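Local atomic coordinates of EDTA monooxygenase (EDTA-degrading bacterium BNC1, PDB entry 5DQP), a protein that probably uses reduced flavin mononucleotide and molecular oxygen to oxidise EDTA, in a bacterium that degrades this chelating agent. Residues S41-R46 with R85-G90; Q108-N113 with L198-P203; Y231-S236 with L353-I358. One frame throughout, in Å; residues are numbered along the deposited sequence.

Contact 1: S41-R46 with R85-G90; sequences SAEIAR and RVPDIG
A42, on helix 35-47, sets its CB 4.2 Å from V86 CG2, beginning an apolar seam between this helix and the connection that leads from helix 75-85 into strand 90-96. Helix and connection belong to successive beta-alpha units of the TIM barrel, and a connection from helix to strand of this kind lies at the N-terminal end of the barrel strands. One residue on, E43, bent at chi2, runs alongside V86 with the two side chains pointing opposite ways, its CD 3.8 Å from V86 CG1; its carboxylate thus lies over the methyl groups of V86. A45 packs harder still: its CB stands 3.4 Å from I89 CD1, tighter than usual for two carbons. R46 closes the segment and carries the polar part. With CG anti to the backbone N (chi1 -173°) and the chain straight as far as NE, it reaches out past V86 and P87, and its CD lies 3.4 Å from P87 O. NE then meets D88 OD2 at 3.2 Å in a salt bridge. The accompanying hydrogen bond is weak, its N-H...O angle being only 121°; the guanidinium and carboxylate planes are turned 31° from each other. On the helix itself, R46 NH1 and E43 OE2 are a long 4.0 Å apart and out of plane, so they interact through charge alone. The network therefore probably holds R46 more by electrostatics than by directed bonds, while V86 and I89 supply apolar contacts beside it.

Contact 2: Q108-N113 with L198-P203; sequences QIASVN and LNVPLP
V200 faces A110 and S111 of helix 102-115, one of the helices of this luciferase-like TIM barrel; V200 itself belongs to the long excursion between strands 193-194 and 210-213. S111 and V200 have the closest CA pair across the contact, 6.4 Å, and the two methyls of V200 meet different residues. CG1, anti to the backbone N (chi1 179°), points at A110 and lies 3.8 Å from its CB. CG2, on the other branch, turns to S111 and comes within 3.5 Å of its OG. That hydroxyl is not left with an apolar neighbour alone, because it is hydrogen-bonded to R107 O one helical turn back and to D74 N of the second subunit. A110 is shared: L198 brings CD2 to 4.3 Å from the same CB, and W161 of helix 143-161 packs on both residues. No hydrogen bond links the two segments, and the 189 Å² they bury comes from small, mostly apolar contacts. The second subunit adds to the packing, with its P72 against V200 and its F73 against S111, so the excursion is held between its own barrel helix and the partner chain. At the far end P203 gives a looser touch, with its CG 4.4 Å from N113 ND2; the other branch of that amide, N113 OD1, accepts a hydrogen bond from I120 N at the start of strand 120-125.

Contact 3: Y231-S236 with L353-I358; sequences YAFLGS and LRMRLI
R354 supplies the hydrogen bonds of this contact, giving both terminal nitrogens to the backbone just beyond strand 229-233 of the TIM barrel. NH1 reaches L234 O at 3.0 Å almost straight (171°), and that oxygen lies in the guanidinium plane. NH2 reaches G235 O at 2.6 Å with a more bent angle of 135°, approaching from above the carbonyl plane. A bend at chi2 (69°) helps carry the guanidinium across to this pair of consecutive carbonyls, which belong to L234, the centre of an inverse gamma turn closed by a weak bond, and to G235. L234 O also takes a hydrogen bond from a water, 3.1 Å away, which binds M355 O weakly. The remaining nitrogen, R354 NE, makes a salt bridge with E344.

Apolar contacts flank this polar centre. L234 CD2 lies over one guanidinium face, 3.8 Å from R354 NH1, and meets I358 CD1 tip to tip at 3.5 Å; F267 of strand 262-271 packs against both L234 and I358. Nearer the surface, M355, bent at chi2 and chi3, brings CE to the edge of the F233 ring, 3.9 Å from CZ and in the ring plane.

The chemistry implies a buried charge, probably balanced by E344, which with the two carbonyls probably also limits guanidinium rotation; R354 ties the turn to the end of helix 348-354, and I358 to the start of strand 358-360.

Overall arrangement
All three contacts belong to one luciferase-like barrel but join different parts of it. Contact 1 ties a barrel helix to the connection entering strand 90-96; it is partly buried, and its salt bridge, with a weak hydrogen bond, lies beside apolar contacts. Contact 2, fully buried although farthest from the chain's centre, owes part of its cover to the second subunit and has no hydrogen bond across it. Contact 3, nearest the centre at about 13 Å, uses a buried arginine bonded to backbone carbonyls. No helix or strand is shared among them. The centres of contacts 2 and 3 are about 36 Å apart, on opposite sides of the chain's centre, and no two contacts touch.

Contact 1: S41-R46 with R85-G90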
loop_
_atom_site.group_PDB
_atom_site.type_symbol
_atom_site.label_atom_id
_atom_site.label_comp_id
_atom_site.label_asym_id
_atom_site.label_seq_id
_atom_site.Cartn_x
_atom_site.Cartn_y
_atom_site.Cartn_z
ATOM N N SER A 41 17.067 -6.381 -3.484
ATOM C CA SER A 41 17.679 -5.057 -3.464
ATOM C C SER A 41 17.605 -4.430 -2.086
ATOM O O SER A 41 18.535 -3.724 -1.671
ATOM C CB SER A 41 17.006 -4.142 -4.481
ATOM O OG SER A 41 17.488 -4.451 -5.758
ATOM N N ALA A 42 16.495 -4.641 -1.364
ATOM C CA ALA A 42 16.395 -4.005 -0.055
ATOM C C ALA A 42 17.356 -4.653 0.936
ATOM O O ALA A 42 17.904 -3.964 1.800
ATOM C CB ALA A 42 14.950 -4.047 0.467
ATOM N N GLU A 43 17.567 -5.971 0.820
ATOM C CA GLU A 43 18.536 -6.662 1.676
ATOM C C GLU A 43 19.976 -6.261 1.337
ATOM O O GLU A 43 20.838 -6.234 2.224
ATOM C CB GLU A 43 18.362 -8.181 1.560
ATOM C CG GLU A 43 17.170 -8.801 2.340
ATOM C CD GLU A 43 17.366 -8.913 3.885
ATOM O OE1 GLU A 43 16.482 -9.519 4.545
ATOM O OE2 GLU A 43 18.377 -8.407 4.447
ATOM N N ILE A 44 20.266 -5.945 0.072
ATOM C CA ILE A 44 21.577 -5.385 -0.250
ATOM C C ILE A 44 21.752 -4.017 0.412
ATOM O O ILE A 44 22.789 -3.735 1.020
ATOM C CB ILE A 44 21.775 -5.316 -1.775
ATOM C CG1 ILE A 44 22.003 -6.726 -2.339
ATOM C CG2 ILE A 44 22.932 -4.361 -2.147
ATOM C CD1 ILE A 44 21.833 -6.787 -3.868
ATOM N N ALA A 45 20.747 -3.144 0.305
ATOM C CA ALA A 45 20.858 -1.836 0.950
ATOM C C ALA A 45 20.959 -1.982 2.467
ATOM O O ALA A 45 21.707 -1.246 3.123
ATOM C CB ALA A 45 19.666 -0.953 0.555
ATOM N N ARG A 46 20.230 -2.939 3.043
ATOM C CA ARG A 46 20.308 -3.167 4.489
ATOM C C ARG A 46 21.714 -3.576 4.914
ATOM O O ARG A 46 22.243 -3.075 5.917
ATOM C CB ARG A 46 19.300 -4.238 4.898
ATOM C CG ARG A 46 19.168 -4.459 6.406
ATOM C CD ARG A 46 18.416 -5.776 6.653
ATOM N NE ARG A 46 18.675 -6.290 7.982
ATOM C CZ ARG A 46 19.773 -6.954 8.326
ATOM N NH1 ARG A 46 20.729 -7.184 7.429
ATOM N NH2 ARG A 46 19.915 -7.381 9.576
ATOM N N ARG A 85 9.188 -7.962 5.484
ATOM C CA ARG A 85 10.178 -9.016 5.315
ATOM C C ARG A 85 11.597 -8.589 5.673
ATOM O O ARG A 85 12.351 -9.378 6.244
ATOM C CB ARG A 85 10.164 -9.514 3.861
ATOM C CG ARG A 85 11.389 -10.367 3.497
ATOM C CD ARG A 85 11.087 -11.857 3.575
ATOM N NE ARG A 85 9.919 -12.166 2.753
ATOM C CZ ARG A 85 9.958 -12.727 1.549
ATOM N NH1 ARG A 85 8.826 -12.949 0.895
ATOM N NH2 ARG A 85 11.121 -13.077 1.004
ATOM N N VAL A 86 11.991 -7.368 5.353
ATOM C CA VAL A 86 13.349 -6.877 5.567
ATOM C C VAL A 86 13.327 -5.911 6.750
ATOM O O VAL A 86 12.658 -4.878 6.677
ATOM C CB VAL A 86 13.888 -6.196 4.304
ATOM C CG1 VAL A 86 15.347 -5.802 4.479
ATOM C CG2 VAL A 86 13.693 -7.123 3.075
ATOM N N PRO A 87 14.040 -6.195 7.838
ATOM C CA PRO A 87 14.089 -5.266 8.976
ATOM C C PRO A 87 15.035 -4.091 8.733
ATOM O O PRO A 87 15.743 -4.022 7.731
ATOM C CB PRO A 87 14.597 -6.147 10.115
ATOM C CG PRO A 87 15.458 -7.167 9.431
ATOM C CD PRO A 87 14.795 -7.435 8.094
ATOM N N ASP A 88 14.987 -3.130 9.665
ATOM C CA ASP A 88 15.966 -2.051 9.789
ATOM C C ASP A 88 15.813 -0.940 8.755
ATOM O O ASP A 88 15.655 0.226 9.105
ATOM C CB ASP A 88 17.389 -2.614 9.702
ATOM C CG ASP A 88 17.732 -3.529 10.871
ATOM O OD1 ASP A 88 17.347 -3.227 12.030
ATOM O OD2 ASP A 88 18.401 -4.547 10.626
ATOM N N ILE A 89 15.911 -1.272 7.476
ATOM C CA ILE A 89 16.037 -0.219 6.487
ATOM C C ILE A 89 14.733 0.550 6.377
ATOM O O ILE A 89 13.641 -0.032 6.382
ATOM C CB ILE A 89 16.455 -0.811 5.139
ATOM C CG1 ILE A 89 16.698 0.333 4.154
ATOM C CG2 ILE A 89 15.430 -1.828 4.696
ATOM C CD1 ILE A 89 17.635 -0.030 3.098
ATOM N N GLY A 90 14.841 1.867 6.290
ATOM C CA GLY A 90 13.677 2.689 6.058
ATOM C C GLY A 90 13.198 2.619 4.620
ATOM O O GLY A 90 13.816 2.015 3.738
HETATM O O HOH W 1 18.529 -6.404 12.144
#

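Contact 2: Q108-N113 with L198-P203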
loop_
_atom_site.group_PDB
_atom_site.type_symbol
_atom_site.label_atom_id
_atom_site.label_comp_id
_atom_site.label_asym_id
_atom_site.label_seq_id
_atom_site.Cartn_x
_atom_site.Cartn_y
_atom_site.Cartn_z
ATOM N N GLN A 108 -3.006 5.342 5.189
ATOM C CA GLN A 108 -2.159 4.316 4.596
ATOM C C GLN A 108 -0.677 4.562 4.895
ATOM O O GLN A 108 0.048 3.624 5.240
ATOM C CB GLN A 108 -2.436 4.236 3.097
ATOM C CG GLN A 108 -3.759 3.574 2.783
ATOM C CD GLN A 108 -3.953 3.360 1.288
ATOM O OE1 GLN A 108 -3.337 4.048 0.479
ATOM N NE2 GLN A 108 -4.808 2.404 0.917
ATOM N N ILE A 109 -0.216 5.809 4.825
ATOM C CA ILE A 109 1.161 6.090 5.245
ATOM C C ILE A 109 1.331 5.835 6.747
ATOM O O ILE A 109 2.359 5.311 7.187
ATOM C CB ILE A 109 1.566 7.530 4.878
ATOM C CG1 ILE A 109 1.411 7.778 3.370
ATOM C CG2 ILE A 109 2.996 7.860 5.399
ATOM C CD1 ILE A 109 2.312 6.939 2.500
ATOM N N ALA A 110 0.349 6.233 7.554
ATOM C CA ALA A 110 0.471 6.040 9.000
ATOM C C ALA A 110 0.438 4.566 9.359
ATOM O O ALA A 110 1.129 4.132 10.289
ATOM C CB ALA A 110 -0.637 6.794 9.740
ATOM N N SER A 111 -0.345 3.774 8.623
ATOM C CA SER A 111 -0.374 2.341 8.867
ATOM C C SER A 111 0.965 1.713 8.540
ATOM O O SER A 111 1.465 0.880 9.298
ATOM C CB SER A 111 -1.466 1.652 8.034
ATOM O OG SER A 111 -2.753 2.175 8.272
ATOM N N VAL A 112 1.537 2.048 7.378
ATOM C CA VAL A 112 2.732 1.330 6.989
ATOM C C VAL A 112 3.879 1.761 7.879
ATOM O O VAL A 112 4.762 0.952 8.210
ATOM C CB VAL A 112 3.042 1.507 5.484
ATOM C CG1 VAL A 112 3.566 2.916 5.171
ATOM C CG2 VAL A 112 4.021 0.432 5.032
ATOM N N ASN A 113 3.867 3.021 8.315
ATOM C CA ASN A 113 4.898 3.502 9.227
ATOM C C ASN A 113 4.848 2.737 10.541
ATOM O O ASN A 113 5.854 2.161 10.988
ATOM C CB ASN A 113 4.720 5.004 9.483
ATOM C CG ASN A 113 5.918 5.615 10.192
ATOM O OD1 ASN A 113 7.079 5.375 9.804
ATOM N ND2 ASN A 113 5.656 6.402 11.220
ATOM N N LEU A 198 -8.435 10.356 12.582
ATOM C CA LEU A 198 -7.828 9.213 11.926
ATOM C C LEU A 198 -7.940 7.988 12.820
ATOM O O LEU A 198 -7.858 8.092 14.042
ATOM C CB LEU A 198 -6.362 9.493 11.638
ATOM C CG LEU A 198 -5.594 8.640 10.644
ATOM C CD1 LEU A 198 -6.204 8.823 9.265
ATOM C CD2 LEU A 198 -4.113 9.070 10.659
ATOM N N ASN A 199 -8.126 6.816 12.199
ATOM C CA ASN A 199 -8.168 5.546 12.915
ATOM C C ASN A 199 -6.819 4.811 12.907
ATOM O O ASN A 199 -6.772 3.579 12.923
ATOM C CB ASN A 199 -9.283 4.661 12.353
ATOM C CG ASN A 199 -9.059 4.272 10.906
ATOM O OD1 ASN A 199 -8.227 4.849 10.206
ATOM N ND2 ASN A 199 -9.821 3.297 10.445
ATOM N N VAL A 200 -5.716 5.543 12.920
ATOM C CA VAL A 200 -4.388 4.974 13.125
ATOM C C VAL A 200 -3.723 5.906 14.122
ATOM O O VAL A 200 -3.726 7.118 13.903
ATOM C CB VAL A 200 -3.567 4.888 11.825
ATOM C CG1 VAL A 200 -2.175 4.306 12.118
ATOM C CG2 VAL A 200 -4.293 4.078 10.750
ATOM N N PRO A 201 -3.161 5.416 15.221
ATOM C CA PRO A 201 -2.681 6.332 16.261
ATOM C C PRO A 201 -1.274 6.852 15.992
ATOM O O PRO A 201 -0.437 6.181 15.385
ATOM C CB PRO A 201 -2.704 5.459 17.518
ATOM C CG PRO A 201 -2.306 4.107 16.955
ATOM C CD PRO A 201 -2.977 4.002 15.603
ATOM N N LEU A 202 -1.024 8.066 16.479
ATOM C CA LEU A 202 0.308 8.644 16.423
ATOM C C LEU A 202 1.257 7.778 17.242
ATOM O O LEU A 202 0.942 7.440 18.388
ATOM C CB LEU A 202 0.310 10.067 16.976
ATOM C CG LEU A 202 1.576 10.921 16.834
ATOM C CD1 LEU A 202 1.894 11.169 15.354
ATOM C CD2 LEU A 202 1.364 12.232 17.532
ATOM N N PRO A 203 2.396 7.388 16.700
ATOM C CA PRO A 203 3.360 6.621 17.483
ATOM C C PRO A 203 4.074 7.530 18.463
ATOM O O PRO A 203 4.084 8.753 18.278
ATOM C CB PRO A 203 4.329 6.076 16.418
ATOM C CG PRO A 203 3.601 6.294 15.075
ATOM C CD PRO A 203 2.819 7.549 15.300
#

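Contact 3: Y231-S236 with L353-I358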
loop_
_atom_site.group_PDB
_atom_site.type_symbol
_atom_site.label_atom_id
_atom_site.label_comp_id
_atom_site.label_asym_id
_atom_site.label_seq_id
_atom_site.Cartn_x
_atom_site.Cartn_y
_atom_site.Cartn_z
ATOM N N TYR A 231 15.018 16.292 -1.992
ATOM C CA TYR A 231 15.863 15.791 -3.070
ATOM C C TYR A 231 16.274 16.938 -3.973
ATOM O O TYR A 231 15.475 17.827 -4.261
ATOM C CB TYR A 231 15.132 14.755 -3.909
ATOM C CG TYR A 231 14.779 13.505 -3.170
ATOM C CD1 TYR A 231 15.286 13.255 -1.894
ATOM C CD2 TYR A 231 13.949 12.559 -3.752
ATOM C CE1 TYR A 231 14.970 12.090 -1.225
ATOM C CE2 TYR A 231 13.636 11.384 -3.098
ATOM C CZ TYR A 231 14.143 11.150 -1.839
ATOM O OH TYR A 231 13.808 9.984 -1.186
ATOM N N ALA A 232 17.528 16.909 -4.424
ATOM C CA ALA A 232 18.078 17.990 -5.223
ATOM C C ALA A 232 18.786 17.438 -6.450
ATOM O O ALA A 232 19.173 16.265 -6.518
ATOM C CB ALA A 232 19.055 18.868 -4.415
ATOM N N PHE A 233 18.941 18.321 -7.422
ATOM C CA PHE A 233 19.685 18.039 -8.633
ATOM C C PHE A 233 21.177 18.077 -8.316
ATOM O O PHE A 233 21.643 18.896 -7.518
ATOM C CB PHE A 233 19.318 19.071 -9.702
ATOM C CG PHE A 233 20.040 18.899 -10.996
ATOM C CD1 PHE A 233 19.785 17.798 -11.806
ATOM C CD2 PHE A 233 20.947 19.862 -11.430
ATOM C CE1 PHE A 233 20.448 17.651 -13.009
ATOM C CE2 PHE A 233 21.607 19.720 -12.631
ATOM C CZ PHE A 233 21.362 18.609 -13.419
ATOM N N LEU A 234 21.926 17.155 -8.906
ATOM C CA LEU A 234 23.373 17.151 -8.718
ATOM C C LEU A 234 23.988 18.023 -9.812
ATOM O O LEU A 234 24.505 17.548 -10.823
ATOM C CB LEU A 234 23.914 15.732 -8.717
ATOM C CG LEU A 234 25.420 15.668 -8.421
ATOM C CD1 LEU A 234 25.651 15.616 -6.942
ATOM C CD2 LEU A 234 26.096 14.481 -9.124
ATOM N N GLY A 235 23.891 19.339 -9.606
ATOM C CA GLY A 235 24.412 20.303 -10.559
ATOM C C GLY A 235 25.782 20.707 -10.077
ATOM O O GLY A 235 26.600 19.844 -9.727
ATOM N N SER A 236 26.040 22.006 -10.001
ATOM C CA SER A 236 27.357 22.430 -9.558
ATOM C C SER A 236 27.429 22.372 -8.040
ATOM O O SER A 236 26.423 22.518 -7.354
ATOM C CB SER A 236 27.670 23.843 -10.040
ATOM O OG SER A 236 27.013 24.809 -9.225
ATOM N N LEU A 353 28.924 13.645 -20.308
ATOM C CA LEU A 353 28.703 12.480 -19.460
ATOM C C LEU A 353 28.286 12.903 -18.050
ATOM O O LEU A 353 27.293 12.405 -17.511
ATOM C CB LEU A 353 29.984 11.628 -19.430
ATOM C CG LEU A 353 29.901 10.277 -18.719
ATOM C CD1 LEU A 353 28.906 9.396 -19.451
ATOM C CD2 LEU A 353 31.273 9.605 -18.628
ATOM N N ARG A 354 29.015 13.861 -17.469
ATOM C CA ARG A 354 28.804 14.290 -16.086
ATOM C C ARG A 354 27.382 14.777 -15.838
ATOM O O ARG A 354 26.873 14.658 -14.717
ATOM C CB ARG A 354 29.823 15.388 -15.754
ATOM C CG ARG A 354 29.450 16.328 -14.630
ATOM C CD ARG A 354 29.464 15.640 -13.255
ATOM N NE ARG A 354 29.340 16.633 -12.184
ATOM C CZ ARG A 354 28.173 17.053 -11.698
ATOM N NH1 ARG A 354 27.037 16.547 -12.186
ATOM N NH2 ARG A 354 28.134 17.959 -10.728
ATOM N N MET A 355 26.724 15.327 -16.862
ATOM C CA MET A 355 25.358 15.803 -16.688
ATOM C C MET A 355 24.371 14.645 -16.610
ATOM O O MET A 355 23.320 14.771 -15.977
ATOM C CB MET A 355 24.966 16.755 -17.825
ATOM C CG MET A 355 25.746 18.068 -17.860
ATOM S SD MET A 355 25.830 18.873 -16.237
ATOM C CE MET A 355 24.167 19.493 -16.026
ATOM N N ARG A 356 24.701 13.515 -17.221
ATOM C CA ARG A 356 23.864 12.323 -17.191
ATOM C C ARG A 356 24.149 11.427 -15.981
ATOM O O ARG A 356 23.215 10.990 -15.300
ATOM C CB ARG A 356 24.056 11.543 -18.492
ATOM C CG ARG A 356 23.900 12.392 -19.765
ATOM C CD ARG A 356 24.348 11.612 -21.010
ATOM N NE ARG A 356 23.324 10.679 -21.475
ATOM C CZ ARG A 356 22.449 10.946 -22.443
ATOM N NH1 ARG A 356 22.472 12.114 -23.078
ATOM N NH2 ARG A 356 21.551 10.035 -22.780
ATOM N N LEU A 357 25.422 11.151 -15.685
ATOM C CA LEU A 357 25.751 10.235 -14.599
ATOM C C LEU A 357 27.138 10.548 -14.035
ATOM O O LEU A 357 27.858 11.410 -14.532
ATOM C CB LEU A 357 25.643 8.783 -15.077
ATOM C CG LEU A 357 26.328 8.430 -16.397
ATOM C CD1 LEU A 357 27.820 8.486 -16.221
ATOM C CD2 LEU A 357 25.911 7.041 -16.919
ATOM N N ILE A 358 27.493 9.857 -12.962
ATOM C CA ILE A 358 28.782 10.009 -12.312
ATOM C C ILE A 358 29.541 8.702 -12.540
ATOM O O ILE A 358 29.314 7.702 -11.853
ATOM C CB ILE A 358 28.644 10.328 -10.816
ATOM C CG1 ILE A 358 27.861 11.634 -10.569
ATOM C CG2 ILE A 358 30.028 10.424 -10.191
ATOM C CD1 ILE A 358 28.604 12.897 -11.020
HETATM O O HOH W 2 23.635 15.314 -12.727
#